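Local structure of pyruvate formate-lyase 2 (Archaeoglobus fulgidus, 2F3O) at residues Ala449-Leu454 and Phe641-Pro646. The protein is a glycyl radical enzyme of unknown function, related to pyruvate formate-lyase and glycerol dehydratase and probably acting as a lyase. Sequence-based numbering, arbitrary orientation.
Sequences ALEYAL and FTSALP
Glu451, on the last turn of helix 447-453, reaches across to the backbone of Ser643 and carries the polar part of this buried contact. Its CG lies anti to the backbone N (chi1 -178°) and the chain stays extended beyond it, which takes the carboxylate to the loop although the CA atoms of Glu451 and Leu645, the nearest pair, are 7.2 Å apart. Ser643 N donates to Glu451 OE2 over 3.3 Å, bent to 143° at the hydrogen; the donor comes from the syn side, 28° out of the carboxylate plane. Ser643 OG also sits 3.0 Å from Glu451 OE2. The other oxygen, OE1, accepts from the backbone N of Leu460 and forms a salt bridge with Lys448, whose NZ also donates to the carbonyl O of Phe641, so the lysine links the helix carboxylate to the loop backbone. An alanine in place of Glu451 would probably leave Ser643 N without this acceptor and Lys448 without its carboxylate mate in a buried setting.

Two methyls close on Glu451 OE2 from one side: Thr642 CG2 at 3.7 Å and Leu645 CD2 at 4.2 Å. The apolar contact lies farther along, where Leu454 CD1 meets the ring of Pro646 at CG, 4.5 Å away, a loose touch just past the helix.

The contact thus joins the short helix that follows strand 435-445 to the loop leaving helix 634-640, with helix 545-560 packed against Leu450, Leu645 and Pro646, helix 565-573 against Leu454 and Pro646, and helix 477-508 against Ala449, Tyr452 and Leu454.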
# COMPACT_ATOMS: atom_id res chain seq x y z
N ALA A 449 12.18 -4.50 -38.20
CA ALA A 449 11.89 -5.77 -37.52
C ALA A 449 11.87 -6.90 -38.51
O ALA A 449 12.45 -7.95 -38.27
CB ALA A 449 10.58 -5.70 -36.76
N LEU A 450 11.23 -6.65 -39.65
CA LEU A 450 11.15 -7.59 -40.76
C LEU A 450 12.52 -7.86 -41.37
O LEU A 450 12.85 -8.99 -41.70
CB LEU A 450 10.21 -7.04 -41.82
CG LEU A 450 10.18 -7.73 -43.17
CD1 LEU A 450 9.50 -9.06 -43.08
CD2 LEU A 450 9.46 -6.85 -44.12
N GLU A 451 13.31 -6.80 -41.52
CA GLU A 451 14.68 -6.91 -41.99
C GLU A 451 15.48 -7.85 -41.07
O GLU A 451 16.12 -8.77 -41.56
CB GLU A 451 15.31 -5.51 -42.08
CG GLU A 451 16.72 -5.42 -42.60
CD GLU A 451 17.08 -4.00 -43.04
OE1 GLU A 451 18.27 -3.61 -43.03
OE2 GLU A 451 16.15 -3.25 -43.40
N TYR A 452 15.37 -7.67 -39.75
CA TYR A 452 16.02 -8.57 -38.80
C TYR A 452 15.43 -9.98 -38.89
O TYR A 452 16.13 -10.98 -38.72
CB TYR A 452 15.86 -8.07 -37.36
CG TYR A 452 16.54 -6.75 -37.01
CD1 TYR A 452 17.70 -6.33 -37.68
CD2 TYR A 452 16.04 -5.95 -35.99
CE1 TYR A 452 18.32 -5.11 -37.33
CE2 TYR A 452 16.66 -4.74 -35.64
CZ TYR A 452 17.79 -4.32 -36.31
OH TYR A 452 18.37 -3.12 -35.96
N ALA A 453 14.13 -10.04 -39.18
CA ALA A 453 13.40 -11.30 -39.19
C ALA A 453 13.79 -12.19 -40.35
O ALA A 453 13.57 -13.41 -40.29
CB ALA A 453 11.90 -11.06 -39.19
N LEU A 454 14.36 -11.63 -41.40
CA LEU A 454 14.85 -12.53 -42.42
C LEU A 454 16.37 -12.56 -42.60
O LEU A 454 16.86 -13.18 -43.54
CB LEU A 454 14.08 -12.46 -43.75
CG LEU A 454 13.80 -11.30 -44.71
CD1 LEU A 454 12.33 -10.99 -44.73
CD2 LEU A 454 14.66 -10.07 -44.47
N PHE A 641 17.79 4.67 -44.16
CA PHE A 641 18.62 3.61 -43.59
C PHE A 641 17.92 2.25 -43.51
O PHE A 641 18.40 1.35 -42.81
CB PHE A 641 19.13 4.02 -42.20
CG PHE A 641 19.74 5.39 -42.17
CD1 PHE A 641 21.04 5.57 -42.59
CD2 PHE A 641 19.01 6.48 -41.75
CE1 PHE A 641 21.59 6.83 -42.58
CE2 PHE A 641 19.56 7.73 -41.73
CZ PHE A 641 20.85 7.91 -42.15
N THR A 642 16.78 2.12 -44.20
CA THR A 642 16.13 0.83 -44.37
C THR A 642 16.50 0.22 -45.73
O THR A 642 16.39 0.88 -46.77
CB THR A 642 14.60 0.94 -44.22
OG1 THR A 642 14.31 1.40 -42.90
CG2 THR A 642 13.93 -0.41 -44.38
N SER A 643 16.95 -1.04 -45.70
CA SER A 643 17.29 -1.78 -46.91
C SER A 643 16.04 -2.09 -47.74
O SER A 643 14.91 -1.77 -47.34
CB SER A 643 17.95 -3.09 -46.53
OG SER A 643 16.97 -4.06 -46.22
N ALA A 644 16.26 -2.71 -48.90
CA ALA A 644 15.15 -3.11 -49.75
C ALA A 644 14.38 -4.23 -49.06
O ALA A 644 14.95 -5.07 -48.39
CB ALA A 644 15.66 -3.56 -51.10
N LEU A 645 13.06 -4.20 -49.19
CA LEU A 645 12.20 -5.17 -48.52
C LEU A 645 11.42 -5.86 -49.61
O LEU A 645 11.18 -5.26 -50.66
CB LEU A 645 11.21 -4.45 -47.60
CG LEU A 645 11.76 -3.40 -46.65
CD1 LEU A 645 10.61 -2.60 -46.06
CD2 LEU A 645 12.67 -4.03 -45.57
N PRO A 646 10.98 -7.11 -49.37
CA PRO A 646 10.24 -7.87 -50.35
C PRO A 646 8.94 -7.27 -50.92
O PRO A 646 8.36 -7.88 -51.80
CB PRO A 646 9.90 -9.15 -49.60
CG PRO A 646 10.98 -9.29 -48.62
CD PRO A 646 11.19 -7.90 -48.14